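Side-chain contact in prepilin-like protein (Thermus thermophilus, PDB 6QVF), which is a type IV pilin of natural competence, probably acting at the pilus tip as a receptor for incoming DNA: residues B[141-144]-B[145-149]. Residues are numbered along the deposited sequence; the frame is centred on the assembly and turned at random.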
# COMPACT_ATOMS: atom_id res chain seq x y z
N TYR B 141 -8.92 -11.16 -9.94
CA TYR B 141 -10.34 -11.04 -9.91
C TYR B 141 -10.81 -9.64 -10.29
O TYR B 141 -12.02 -9.42 -10.51
CB TYR B 141 -10.91 -11.43 -8.55
CG TYR B 141 -10.69 -12.89 -8.22
CD1 TYR B 141 -11.47 -13.85 -8.83
CD2 TYR B 141 -9.63 -13.32 -7.43
CE1 TYR B 141 -11.29 -15.19 -8.58
CE2 TYR B 141 -9.42 -14.67 -7.18
CZ TYR B 141 -10.26 -15.61 -7.77
OH TYR B 141 -10.08 -16.95 -7.53
N ASP B 142 -9.89 -8.67 -10.35
CA ASP B 142 -10.26 -7.29 -10.59
C ASP B 142 -10.33 -6.91 -12.08
O ASP B 142 -10.75 -5.77 -12.40
CB ASP B 142 -9.26 -6.37 -9.89
CG ASP B 142 -9.28 -6.54 -8.38
OD1 ASP B 142 -10.34 -6.92 -7.83
OD2 ASP B 142 -8.25 -6.19 -7.74
N VAL B 143 -9.93 -7.84 -12.99
CA VAL B 143 -10.01 -7.51 -14.39
C VAL B 143 -11.49 -7.59 -14.82
O VAL B 143 -12.30 -8.16 -14.13
CB VAL B 143 -9.11 -8.41 -15.26
CG1 VAL B 143 -7.66 -8.28 -14.90
CG2 VAL B 143 -9.55 -9.84 -15.26
N TYR B 144 -11.77 -7.04 -16.01
CA TYR B 144 -13.06 -7.15 -16.63
C TYR B 144 -12.90 -7.93 -17.93
O TYR B 144 -12.02 -7.62 -18.74
CB TYR B 144 -13.67 -5.77 -16.97
CG TYR B 144 -14.98 -5.92 -17.70
CD1 TYR B 144 -16.16 -6.11 -17.01
CD2 TYR B 144 -15.00 -6.02 -19.08
CE1 TYR B 144 -17.36 -6.34 -17.67
CE2 TYR B 144 -16.19 -6.27 -19.76
CZ TYR B 144 -17.37 -6.43 -19.04
OH TYR B 144 -18.56 -6.68 -19.64
N PRO B 145 -13.77 -8.91 -18.23
CA PRO B 145 -14.77 -9.38 -17.27
C PRO B 145 -14.13 -10.19 -16.14
O PRO B 145 -13.04 -10.72 -16.32
CB PRO B 145 -15.66 -10.30 -18.10
CG PRO B 145 -14.88 -10.64 -19.29
CD PRO B 145 -13.86 -9.55 -19.54
N SER B 146 -14.86 -10.31 -15.03
CA SER B 146 -14.45 -11.06 -13.86
C SER B 146 -14.24 -12.52 -14.22
O SER B 146 -15.07 -13.11 -14.91
CB SER B 146 -15.49 -10.93 -12.77
OG SER B 146 -15.82 -9.57 -12.51
N PRO B 147 -13.14 -13.15 -13.77
CA PRO B 147 -12.99 -14.61 -13.84
C PRO B 147 -14.16 -15.34 -13.18
O PRO B 147 -14.78 -14.84 -12.25
CB PRO B 147 -11.71 -14.92 -13.07
CG PRO B 147 -10.99 -13.61 -12.98
CD PRO B 147 -11.98 -12.50 -13.15
N THR B 148 -14.44 -16.54 -13.70
CA THR B 148 -15.45 -17.40 -13.19
C THR B 148 -14.86 -18.80 -12.99
O THR B 148 -13.76 -19.10 -13.46
CB THR B 148 -16.66 -17.40 -14.13
OG1 THR B 148 -16.27 -17.97 -15.38
CG2 THR B 148 -17.24 -16.03 -14.39
N GLN B 149 -15.65 -19.66 -12.37
CA GLN B 149 -15.26 -21.05 -12.20
C GLN B 149 -14.97 -21.70 -13.56
O GLN B 149 -13.95 -22.39 -13.72
CB GLN B 149 -16.34 -21.81 -11.46
CG GLN B 149 -16.06 -21.92 -9.97
CD GLN B 149 -16.62 -23.20 -9.40
OE1 GLN B 149 -17.54 -23.79 -9.95
NE2 GLN B 149 -16.06 -23.62 -8.28
O HOH W 1 -13.92 -7.98 -11.93
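Pro145 lies across one face of the Tyr144 ring, and the peptide between them is cis, as the 2.9 Å between Tyr144 CA and Pro145 CA requires. Because CG of Tyr144 stands anti to its own backbone N (chi1 176°), the phenol is brought over the pyrrolidine. Pro145 CB sits 4.2 Å from the centroid of the Tyr144 ring and only 3° off its normal, a CH-pi contact, while Pro145 CD reaches Tyr144 CD2 at 3.7 Å. This is the aromatic-cis-proline pairing, in which stacking of the ring on the proline favours the cis form. A leucine in place of Tyr144 has no flat face to lie against Pro145 CB, and the preference for the cis peptide would probably weaken. The tyrosine also packs on Arg3 of the second subunit.

Ser146 is the fourth residue of a type VIb beta turn over Val143-Ser146, identified by the cis peptide before its third residue, Pro145, and by extended backbone angles at both central residues (Pro145 psi 160°). A water bridges Ser146 OG to the carbonyls of Tyr141 and Val143: Ser146 OG donates to the water at 2.5 Å, and the water in turn donates a hydrogen bond to Tyr141 O and another, at 2.7 Å, to Val143 O. The turn belongs to the loop that follows strand 131-139, the last strand of the pilin's four-stranded antiparallel sheet, and lies beside the Cys140-Cys155 disulfide.

Pro147 folds back against the loop's beginning: its CD lies 3.9 Å from Tyr141 CA, and its CG meets Tyr141 CD1 at 4.2 Å, the two side chains set obliquely. Val143, buried, has CG2 in apolar contact with Pro147 CD at 4.2 Å, its side chain nearly at right angles to the proline. Pro154 touches both side chains.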